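Local coordinates for tudor and KH domain-containing protein homolog (Bombyx mori, PDB 5VQH) that binds symmetrically dimethylated arginines of the Piwi proteins Siwi and Ago3 through its extended Tudor domain and takes part in primary piRNA biogenesis, at residues 35-40 and 110-115; 46-51 and 114-119; 81-84 and 89-92; 198-201 and 205-208. One frame throughout, in Å; residues are numbered along the deposited sequence.

Interaction 1 (35-40 and 110-115); sequences RFWVQF and DVFYLD. With 2MR (n3, n4-dimethylarginine), chain C.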
# COMPACT_ATOMS: atom_id res chain seq x y z
N ARG A 35 3.72 2.91 -9.19
CA ARG A 35 3.33 1.90 -8.24
C ARG A 35 3.18 2.52 -6.86
O ARG A 35 4.17 2.68 -6.12
CB ARG A 35 4.36 0.79 -8.17
CG ARG A 35 3.89 -0.53 -7.56
CD ARG A 35 4.98 -1.58 -7.72
NE ARG A 35 5.06 -2.52 -6.60
CZ ARG A 35 4.35 -3.66 -6.51
NH1 ARG A 35 3.48 -4.00 -7.47
NH2 ARG A 35 4.51 -4.46 -5.45
N PHE A 36 1.93 2.84 -6.52
CA PHE A 36 1.61 3.34 -5.19
C PHE A 36 0.26 2.82 -4.72
O PHE A 36 -0.42 2.13 -5.46
CB PHE A 36 1.70 4.87 -5.16
CG PHE A 36 0.80 5.55 -6.09
CD1 PHE A 36 -0.41 6.04 -5.65
CD2 PHE A 36 1.17 5.73 -7.42
CE1 PHE A 36 -1.27 6.69 -6.51
CE2 PHE A 36 0.31 6.36 -8.32
CZ PHE A 36 -0.93 6.84 -7.85
N TRP A 37 -0.08 3.13 -3.48
CA TRP A 37 -1.25 2.61 -2.82
C TRP A 37 -2.13 3.75 -2.27
O TRP A 37 -1.66 4.70 -1.68
CB TRP A 37 -0.81 1.60 -1.73
CG TRP A 37 -0.21 0.31 -2.39
CD1 TRP A 37 -0.89 -0.82 -2.76
CD2 TRP A 37 1.15 0.07 -2.74
NE1 TRP A 37 -0.04 -1.72 -3.34
CE2 TRP A 37 1.21 -1.20 -3.33
CE3 TRP A 37 2.32 0.79 -2.60
CZ2 TRP A 37 2.39 -1.74 -3.79
CZ3 TRP A 37 3.49 0.26 -3.06
CH2 TRP A 37 3.53 -0.98 -3.63
N VAL A 38 -3.43 3.68 -2.51
CA VAL A 38 -4.34 4.64 -1.91
C VAL A 38 -5.35 3.95 -1.00
O VAL A 38 -5.59 2.76 -1.13
CB VAL A 38 -5.07 5.51 -2.94
CG1 VAL A 38 -4.08 6.07 -3.94
CG2 VAL A 38 -6.08 4.73 -3.72
N GLN A 39 -5.87 4.73 -0.05
CA GLN A 39 -6.99 4.36 0.80
C GLN A 39 -8.12 5.32 0.49
O GLN A 39 -7.88 6.50 0.24
CB GLN A 39 -6.62 4.50 2.25
CG GLN A 39 -5.40 3.71 2.66
CD GLN A 39 -4.78 4.26 3.91
OE1 GLN A 39 -4.71 5.48 4.10
NE2 GLN A 39 -4.33 3.38 4.77
N PHE A 40 -9.34 4.82 0.48
CA PHE A 40 -10.51 5.62 0.12
C PHE A 40 -10.92 6.37 1.37
O PHE A 40 -10.88 5.82 2.48
CB PHE A 40 -11.64 4.73 -0.38
CG PHE A 40 -11.42 4.22 -1.79
CD1 PHE A 40 -10.17 4.17 -2.36
CD2 PHE A 40 -12.48 3.79 -2.53
CE1 PHE A 40 -9.99 3.71 -3.65
CE2 PHE A 40 -12.30 3.32 -3.83
CZ PHE A 40 -11.07 3.28 -4.38
N ASP A 110 9.58 -10.94 3.88
CA ASP A 110 9.26 -9.72 3.21
C ASP A 110 7.76 -9.67 3.35
O ASP A 110 7.08 -10.50 2.77
CB ASP A 110 9.66 -9.84 1.74
CG ASP A 110 9.20 -8.68 0.89
OD1 ASP A 110 8.67 -7.71 1.46
OD2 ASP A 110 9.35 -8.77 -0.35
N VAL A 111 7.25 -8.71 4.13
CA VAL A 111 5.79 -8.55 4.35
C VAL A 111 5.18 -7.28 3.75
O VAL A 111 5.79 -6.22 3.73
CB VAL A 111 5.41 -8.62 5.83
CG1 VAL A 111 5.95 -9.91 6.43
CG2 VAL A 111 5.92 -7.44 6.61
N PHE A 112 3.98 -7.42 3.23
CA PHE A 112 3.23 -6.34 2.62
C PHE A 112 2.09 -5.95 3.57
O PHE A 112 1.19 -6.77 3.82
CB PHE A 112 2.67 -6.84 1.33
CG PHE A 112 1.70 -5.93 0.67
CD1 PHE A 112 2.13 -4.81 -0.01
CD2 PHE A 112 0.35 -6.22 0.66
CE1 PHE A 112 1.23 -3.99 -0.66
CE2 PHE A 112 -0.55 -5.39 -0.01
CZ PHE A 112 -0.11 -4.29 -0.67
N TYR A 113 2.18 -4.73 4.13
CA TYR A 113 1.18 -4.19 5.04
C TYR A 113 -0.09 -3.84 4.26
O TYR A 113 -0.15 -2.86 3.50
CB TYR A 113 1.75 -2.99 5.77
CG TYR A 113 2.88 -3.39 6.70
CD1 TYR A 113 2.61 -3.91 7.96
CD2 TYR A 113 4.18 -3.29 6.31
CE1 TYR A 113 3.62 -4.29 8.80
CE2 TYR A 113 5.21 -3.68 7.14
CZ TYR A 113 4.93 -4.18 8.38
OH TYR A 113 5.96 -4.55 9.19
N LEU A 114 -1.10 -4.69 4.46
CA LEU A 114 -2.27 -4.79 3.57
C LEU A 114 -3.20 -3.56 3.56
O LEU A 114 -3.91 -3.35 2.60
CB LEU A 114 -3.09 -6.01 3.99
CG LEU A 114 -2.58 -7.35 3.54
CD1 LEU A 114 -3.20 -8.47 4.35
CD2 LEU A 114 -2.87 -7.56 2.09
N ASP A 115 -3.24 -2.82 4.65
CA ASP A 115 -4.03 -1.59 4.79
C ASP A 115 -3.30 -0.27 4.41
O ASP A 115 -3.87 0.80 4.49
CB ASP A 115 -4.54 -1.53 6.24
CG ASP A 115 -5.45 -2.71 6.57
OD1 ASP A 115 -6.40 -2.89 5.81
OD2 ASP A 115 -5.24 -3.44 7.56
N 2MR C . 1.63 6.78 11.91
CA 2MR C . 2.61 5.70 12.05
CB 2MR C . 2.42 4.70 10.91
CG 2MR C . 0.97 4.30 10.70
CD 2MR C . 0.99 2.95 10.00
NE 2MR C . 1.57 3.10 8.70
CZ 2MR C . 1.92 2.05 7.99
NH1 2MR C . 1.77 0.92 8.50
CQ1 2MR C . 2.09 -0.35 7.87
NH2 2MR C . 2.44 2.18 6.77
CQ2 2MR C . 2.67 3.46 6.12
C 2MR C . 4.08 6.12 12.07
O 2MR C . 5.01 5.30 11.91
OXT 2MR C . 4.41 7.30 12.25

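Interaction 2 (46-51 and 114-119); sequences AQLDDL and LDYGDS. With 2MR (n3, n4-dimethylarginine), chain C.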
# COMPACT_ATOMS: atom_id res chain seq x y z
N ALA A 46 -11.69 5.17 9.85
CA ALA A 46 -11.83 5.20 11.30
C ALA A 46 -11.96 3.77 11.82
O ALA A 46 -11.50 3.45 12.90
CB ALA A 46 -13.04 6.03 11.68
N GLN A 47 -12.60 2.90 11.03
CA GLN A 47 -12.62 1.49 11.36
C GLN A 47 -11.19 0.91 11.39
O GLN A 47 -10.85 0.13 12.29
CB GLN A 47 -13.51 0.73 10.41
CG GLN A 47 -14.99 0.98 10.61
CD GLN A 47 -15.82 0.12 9.67
OE1 GLN A 47 -15.72 0.23 8.45
NE2 GLN A 47 -16.62 -0.75 10.23
N LEU A 48 -10.36 1.34 10.43
CA LEU A 48 -8.95 0.97 10.39
C LEU A 48 -8.22 1.45 11.59
O LEU A 48 -7.59 0.64 12.26
CB LEU A 48 -8.26 1.52 9.13
CG LEU A 48 -6.75 1.24 8.97
CD1 LEU A 48 -6.41 -0.25 8.96
CD2 LEU A 48 -6.25 1.89 7.69
N ASP A 49 -8.30 2.75 11.86
CA ASP A 49 -7.78 3.31 13.12
C ASP A 49 -8.14 2.46 14.34
O ASP A 49 -7.32 2.23 15.21
CB ASP A 49 -8.33 4.71 13.35
CG ASP A 49 -7.73 5.76 12.40
OD1 ASP A 49 -6.79 5.47 11.63
OD2 ASP A 49 -8.23 6.93 12.45
N ASP A 50 -9.38 2.03 14.43
CA ASP A 50 -9.82 1.30 15.60
C ASP A 50 -9.18 -0.06 15.63
O ASP A 50 -8.85 -0.58 16.71
CB ASP A 50 -11.34 1.13 15.57
CG ASP A 50 -12.06 2.42 15.84
OD1 ASP A 50 -11.45 3.23 16.58
OD2 ASP A 50 -13.19 2.64 15.31
N LEU A 51 -9.06 -0.64 14.44
CA LEU A 51 -8.45 -1.95 14.29
C LEU A 51 -6.97 -1.95 14.67
O LEU A 51 -6.49 -2.87 15.30
CB LEU A 51 -8.67 -2.47 12.87
CG LEU A 51 -8.07 -3.84 12.53
CD1 LEU A 51 -8.59 -4.89 13.48
CD2 LEU A 51 -8.37 -4.25 11.10
N LEU A 114 -1.10 -4.69 4.46
CA LEU A 114 -2.27 -4.79 3.57
C LEU A 114 -3.20 -3.56 3.56
O LEU A 114 -3.91 -3.35 2.60
CB LEU A 114 -3.09 -6.01 3.99
CG LEU A 114 -2.58 -7.35 3.54
CD1 LEU A 114 -3.20 -8.47 4.35
CD2 LEU A 114 -2.87 -7.56 2.09
N ASP A 115 -3.24 -2.82 4.65
CA ASP A 115 -4.03 -1.59 4.79
C ASP A 115 -3.30 -0.27 4.41
O ASP A 115 -3.87 0.80 4.49
CB ASP A 115 -4.54 -1.53 6.24
CG ASP A 115 -5.45 -2.71 6.57
OD1 ASP A 115 -6.40 -2.89 5.81
OD2 ASP A 115 -5.24 -3.44 7.56
N TYR A 116 -2.07 -0.39 3.93
CA TYR A 116 -1.19 0.74 3.76
C TYR A 116 -0.40 0.66 2.48
O TYR A 116 -0.34 1.63 1.75
CB TYR A 116 -0.25 0.84 4.96
CG TYR A 116 -0.97 1.27 6.21
CD1 TYR A 116 -1.30 2.60 6.44
CD2 TYR A 116 -1.38 0.34 7.13
CE1 TYR A 116 -1.97 2.98 7.60
CE2 TYR A 116 -2.05 0.70 8.28
CZ TYR A 116 -2.36 2.01 8.51
OH TYR A 116 -3.05 2.34 9.67
N GLY A 117 0.21 -0.51 2.22
CA GLY A 117 0.82 -0.81 0.93
C GLY A 117 2.34 -0.82 0.95
O GLY A 117 2.99 -1.17 -0.05
N ASP A 118 2.92 -0.44 2.07
CA ASP A 118 4.35 -0.58 2.18
C ASP A 118 4.78 -1.99 2.55
O ASP A 118 3.98 -2.82 3.00
CB ASP A 118 4.94 0.45 3.14
CG ASP A 118 4.23 0.53 4.48
OD1 ASP A 118 4.89 1.01 5.41
OD2 ASP A 118 3.06 0.18 4.63
N SER A 119 6.05 -2.24 2.32
CA SER A 119 6.67 -3.55 2.49
C SER A 119 7.94 -3.39 3.32
O SER A 119 8.74 -2.53 3.02
CB SER A 119 7.00 -4.13 1.13
OG SER A 119 5.95 -4.93 0.65
N 2MR C . 1.63 6.78 11.91
CA 2MR C . 2.61 5.70 12.05
CB 2MR C . 2.42 4.70 10.91
CG 2MR C . 0.97 4.30 10.70
CD 2MR C . 0.99 2.95 10.00
NE 2MR C . 1.57 3.10 8.70
CZ 2MR C . 1.92 2.05 7.99
NH1 2MR C . 1.77 0.92 8.50
CQ1 2MR C . 2.09 -0.35 7.87
NH2 2MR C . 2.44 2.18 6.77
CQ2 2MR C . 2.67 3.46 6.12
C 2MR C . 4.08 6.12 12.07
O 2MR C . 5.01 5.30 11.91
OXT 2MR C . 4.41 7.30 12.25

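Interaction 3 (81-84 and 89-92); sequences AVFR and WYRA. With 2MR (n3, n4-dimethylarginine), chain C.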
# COMPACT_ATOMS: atom_id res chain seq x y z
N ALA A 81 1.71 -8.39 12.25
CA ALA A 81 3.12 -7.98 12.18
C ALA A 81 3.36 -6.57 12.70
O ALA A 81 2.62 -5.65 12.38
CB ALA A 81 3.65 -8.06 10.75
N VAL A 82 4.42 -6.40 13.45
CA VAL A 82 4.79 -5.10 13.91
C VAL A 82 5.36 -4.34 12.73
O VAL A 82 5.91 -4.93 11.85
CB VAL A 82 5.82 -5.19 15.05
CG1 VAL A 82 6.45 -3.83 15.32
CG2 VAL A 82 5.17 -5.80 16.30
N PHE A 83 5.15 -3.04 12.71
CA PHE A 83 5.78 -2.14 11.77
C PHE A 83 6.94 -1.49 12.51
O PHE A 83 6.73 -0.89 13.55
CB PHE A 83 4.77 -1.10 11.38
CG PHE A 83 5.26 -0.08 10.40
CD1 PHE A 83 5.87 -0.44 9.22
CD2 PHE A 83 4.99 1.27 10.63
CE1 PHE A 83 6.24 0.52 8.27
CE2 PHE A 83 5.37 2.23 9.69
CZ PHE A 83 6.00 1.84 8.50
N ARG A 84 8.15 -1.64 12.01
CA ARG A 84 9.32 -1.23 12.78
C ARG A 84 9.33 0.25 13.15
O ARG A 84 9.76 0.60 14.23
CB ARG A 84 10.62 -1.61 12.06
CG ARG A 84 10.95 -0.83 10.80
CD ARG A 84 12.18 -1.46 10.14
NE ARG A 84 12.68 -0.77 8.94
CZ ARG A 84 13.64 0.18 8.93
NH1 ARG A 84 14.19 0.61 10.07
NH2 ARG A 84 14.02 0.71 7.78
N TRP A 89 0.87 -2.99 15.63
CA TRP A 89 0.55 -4.24 14.94
C TRP A 89 -0.38 -4.02 13.77
O TRP A 89 -1.38 -3.27 13.85
CB TRP A 89 -0.05 -5.27 15.92
CG TRP A 89 0.98 -5.82 16.88
CD1 TRP A 89 1.41 -5.25 18.04
CD2 TRP A 89 1.76 -7.00 16.72
NE1 TRP A 89 2.39 -6.02 18.63
CE2 TRP A 89 2.62 -7.10 17.83
CE3 TRP A 89 1.81 -8.00 15.74
CZ2 TRP A 89 3.51 -8.13 17.99
CZ3 TRP A 89 2.68 -9.01 15.91
CH2 TRP A 89 3.53 -9.08 17.03
N TYR A 90 -0.08 -4.72 12.67
CA TYR A 90 -0.76 -4.53 11.40
C TYR A 90 -1.02 -5.89 10.72
O TYR A 90 -0.44 -6.93 11.05
CB TYR A 90 0.08 -3.60 10.50
CG TYR A 90 0.25 -2.22 11.09
CD1 TYR A 90 -0.74 -1.28 10.93
CD2 TYR A 90 1.38 -1.86 11.81
CE1 TYR A 90 -0.62 -0.01 11.48
CE2 TYR A 90 1.51 -0.60 12.37
CZ TYR A 90 0.50 0.34 12.19
OH TYR A 90 0.54 1.63 12.70
N ARG A 91 -1.95 -5.87 9.79
CA ARG A 91 -2.24 -7.01 9.00
C ARG A 91 -1.32 -6.93 7.82
O ARG A 91 -1.27 -5.89 7.13
CB ARG A 91 -3.69 -6.99 8.53
CG ARG A 91 -4.69 -6.88 9.65
CD ARG A 91 -6.16 -6.97 9.20
NE ARG A 91 -6.63 -5.94 8.27
CZ ARG A 91 -7.86 -5.92 7.74
NH1 ARG A 91 -8.76 -6.87 8.04
NH2 ARG A 91 -8.20 -4.97 6.89
N ALA A 92 -0.59 -8.02 7.58
CA ALA A 92 0.34 -8.08 6.47
C ALA A 92 0.26 -9.44 5.80
O ALA A 92 -0.16 -10.42 6.41
CB ALA A 92 1.73 -7.85 6.99
N 2MR C . 1.63 6.78 11.91
CA 2MR C . 2.61 5.70 12.05
CB 2MR C . 2.42 4.70 10.91
CG 2MR C . 0.97 4.30 10.70
CD 2MR C . 0.99 2.95 10.00
NE 2MR C . 1.57 3.10 8.70
CZ 2MR C . 1.92 2.05 7.99
NH1 2MR C . 1.77 0.92 8.50
CQ1 2MR C . 2.09 -0.35 7.87
NH2 2MR C . 2.44 2.18 6.77
CQ2 2MR C . 2.67 3.46 6.12
C 2MR C . 4.08 6.12 12.07
O 2MR C . 5.01 5.30 11.91
OXT 2MR C . 4.41 7.30 12.25

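Interaction 4 (198-201 and 205-208); sequences TATA and KDKE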
# COMPACT_ATOMS: atom_id res chain seq x y z
N THR A 198 -4.05 -7.17 -14.95
CA THR A 198 -3.23 -8.06 -14.17
C THR A 198 -3.71 -9.49 -14.40
O THR A 198 -4.90 -9.76 -14.36
CB THR A 198 -3.29 -7.70 -12.67
OG1 THR A 198 -2.26 -6.76 -12.39
CG2 THR A 198 -3.10 -8.93 -11.77
N ALA A 199 -2.76 -10.38 -14.63
CA ALA A 199 -3.04 -11.77 -14.91
C ALA A 199 -3.57 -12.50 -13.69
O ALA A 199 -3.27 -12.15 -12.54
CB ALA A 199 -1.78 -12.46 -15.40
N THR A 200 -4.34 -13.55 -13.96
CA THR A 200 -4.95 -14.36 -12.92
C THR A 200 -4.92 -15.83 -13.31
O THR A 200 -4.50 -16.20 -14.40
CB THR A 200 -6.40 -13.93 -12.73
OG1 THR A 200 -7.00 -13.78 -14.03
CG2 THR A 200 -6.47 -12.58 -11.95
N ALA A 201 -5.37 -16.68 -12.39
CA ALA A 201 -5.57 -18.09 -12.69
C ALA A 201 -6.23 -18.21 -14.06
O ALA A 201 -7.09 -17.42 -14.40
CB ALA A 201 -6.45 -18.73 -11.63
N LYS A 205 -11.32 -14.12 -14.66
CA LYS A 205 -11.38 -12.71 -15.03
C LYS A 205 -10.06 -12.03 -14.66
O LYS A 205 -9.48 -12.33 -13.62
CB LYS A 205 -12.57 -12.09 -14.29
CG LYS A 205 -12.76 -10.60 -14.49
CD LYS A 205 -13.48 -10.29 -15.76
CE LYS A 205 -13.20 -8.85 -16.13
NZ LYS A 205 -14.09 -8.51 -17.26
N ASP A 206 -9.56 -11.15 -15.51
CA ASP A 206 -8.37 -10.36 -15.14
C ASP A 206 -8.70 -9.20 -14.21
O ASP A 206 -9.77 -8.58 -14.34
CB ASP A 206 -7.71 -9.78 -16.38
CG ASP A 206 -6.95 -10.80 -17.18
OD1 ASP A 206 -6.58 -11.89 -16.64
OD2 ASP A 206 -6.75 -10.48 -18.37
N LYS A 207 -7.77 -8.92 -13.30
CA LYS A 207 -7.86 -7.77 -12.41
C LYS A 207 -7.30 -6.59 -13.17
O LYS A 207 -6.59 -6.74 -14.15
CB LYS A 207 -7.04 -7.97 -11.13
CG LYS A 207 -7.48 -9.07 -10.18
CD LYS A 207 -6.42 -9.25 -9.09
CE LYS A 207 -6.58 -10.54 -8.28
NZ LYS A 207 -7.77 -10.52 -7.37
N GLU A 208 -7.64 -5.41 -12.70
CA GLU A 208 -7.28 -4.17 -13.34
C GLU A 208 -6.76 -3.20 -12.31
O GLU A 208 -7.49 -2.84 -11.36
CB GLU A 208 -8.53 -3.55 -13.98
CG GLU A 208 -8.76 -4.04 -15.37
CD GLU A 208 -9.98 -3.44 -16.02
OE1 GLU A 208 -10.47 -2.41 -15.50
OE2 GLU A 208 -10.41 -3.99 -17.07

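Interaction 1 (35-40 and 110-115)
Phe112 turns the edge of its ring toward one face of the Trp37 indole, its CE1 lying 3.5 Å above the indole plane and displaced toward the rim. The planes meet at 60° with Phe112 and the five-membered ring of Trp37 centred 5.3 Å apart, an offset edge-to-face pair whose closest atoms are Trp37 NE1 and Phe112 CZ at 3.7 Å. At the indole's own edge, in its plane, sits NH2 of Arg35, so that the guanidinium presents a face to Trp37 CZ2. With CG anti to the backbone N (chi1 171°), Phe112 carries its ring over to the strand 35-40. Tyr113, next in the chain, points to the other side of its strand, where CG of its ring meets the methyl CQ1 of the dimethylarginine at 3.4 Å.

In an extended Tudor domain a canonical Tudor barrel is joined to a staphylococcal-nuclease-like part. Here strand 35-40 belongs to the latter and strand 108-113 to the former, and the two large aromatics suit a gap where the backbones stay too far apart to pair.

A second tie is polar. Gln39 NE2 donates to Asp115 O at 2.6 Å, with an N-H...O angle of 155°; the oxygen lies close to the plane of the amide, and the nitrogen arrives almost along the C=O axis. The Gln39 chain runs extended beyond CG, the length needed to bridge the CA atoms of Gln39 and Asp115, 7.8 Å apart, and its amide satisfies a buried carbonyl just past the end of strand 108-113.

Interaction 2 (46-51 and 114-119)
Leu48 reaches from helix 43-59 into the loop 114-119 with its two methyls divided between neighbours. CD1 slides alongside Asp115, 3.5 Å from its CB, the two side chains running in opposite directions. CD2 approaches Tyr116 at a slant, 3.8 Å from OH and 4.0 Å from CZ. Both follow from a chi1 of 178°, which sets CG anti to the backbone N and sends the branch outward; leucine suits the place because its two methyls can meet two neighbours at once. CD1 lies along both CB and CG of Asp115, whose carboxylate oxygens are engaged by Arg91, in a salt bridge, and by the backbone N of Gln140.

Tyr116 lays one ring face against the guanidinium of the dimethylarginine. The two planes are nearly parallel, and the ligand's CZ stands 3.5 Å above the ring, offset toward its rim. Gly117 then turns the chain at a positive phi, and Asp118 closes on the ligand's NH2: that nitrogen donates to OD2 at 3.0 Å with an angle of 157°, and more weakly to OD1. The carboxylate thus fixes the rotation of the guanidinium, and its negative charge probably stabilises the cation. Leu48 in turn backs the tyrosine from the helix. The flat tyrosine wall belongs to the aromatic cage by which Tudor domains read symmetric dimethylarginine; here the polar anchor beside it is Asp118.

Interaction 3 (81-84 and 89-92)
Ala81 and Tyr90 satisfy each other's backbone as an antiparallel hydrogen-bonded pair: Ala81 N donates to Tyr90 O at 2.9 Å, and Tyr90 N returns a bond to Ala81 O, also at 2.9 Å. Val82 and Trp89 form the neighbouring non-hydrogen-bonded pair, so their outward polar atoms turn to other partners: Val82 O receives the hydroxyl of Tyr113, and Trp89 N donates to Thr56 OG1. Tyr90 OH is held by Asp86 OD1 in the turn of this hairpin, while Arg91, on the far side, gives NH1 and NH2 to the carbonyls of Leu134 and Leu137.

The side chains fill in around this framework. On one face of the sheet the CG2 methyl of Val82 sits over the indole of Trp89, 3.4 Å from the centre of the six-membered ring, a tight CH-pi contact. On the other, the small CB of Ala81 faces that of Ala92 at 4.2 Å. Phe83 CB packs at 3.4 Å from Tyr90 CE2, and a chi1 of 180° carries the Phe83 ring onward to the ligand.

Ligand NH1 stands 3.8 Å above the centre of the Tyr90 ring. The same NH1 lies 3.9 Å from the plane of the Phe83 ring, displaced toward its rim; the two rings are nearly perpendicular and form two walls of a corner. Neither ring offers this nitrogen a conventional acceptor; the cation rests there on aromatic faces, consistent with recognition by pi electrons and shape, with the hydrogen bonding left to Asp118.

Interaction 4 (198-201 and 205-208)
Three hydrogen bonds join Thr198 and Thr200 to the facing residues 205-207. Two are backbone bonds of the antiparallel hydrogen-bonded pair Thr198 and Lys207: Thr198 N donates to Lys207 O at 2.7 Å and almost straight (174°), whereas Lys207 N to Thr198 O is longer, 3.2 Å, and bent. The third stands in for a further backbone bond. Thr200 OG1 donates to Lys205 O at 2.9 Å, approaching from well above the carbonyl plane, and a chi1 of 45°, which places OG1 between the backbone N and the carbonyl carbon, aims the hydroxyl that way. Threonine suits this spot by supplying a side-chain donor where the strands begin to part.

Among the charged groups, the Asp206 carboxylate lies beside the same hydroxyl, with OD1 3.2 Å from Thr200 OG1, while its CB leans on Thr198 O. Beyond CG the Lys207 chain leads away from the contact, so its amino group takes no part in it.

Apolar packing is slight. Thr198 and Lys207 point to the same face of the sheet, with Thr198 CB 4.1 Å from Lys207 CB. The methyl CG2 of Thr200 also touches Lys207 CG.

All of these residues are at least partly exposed, at the turn end of the hairpin between strands 187-198 and 207-217 of the mixed seven-stranded sheet; alongside, Asp206 touches Lys197, and Glu208 rests on Tyr195 and Lys197 of the first of those strands.

How the interactions relate
Interactions 1, 2 and 3 surround one dimethylarginine, their centres 8 to 12 Å apart, and all lie in the Tudor domain range. Interactions 1 and 2 share Leu114 and Asp115, and the hairpin of interaction 3 falls in the chain between the segments that each of them brings together. Strands 89-98 and 108-113 are neighbours in the five-stranded sheet, while strand 35-40 and helix 43-59, outside that sheet, pack on the loop that carries Tyr116 and Asp118. Both sheets and the helix build one contiguous region around the ligand, as in an extended Tudor domain. Interaction 4 comes later, in the seven-stranded sheet that also holds strand 35-40, its centre about 28 Å from that of interaction 3.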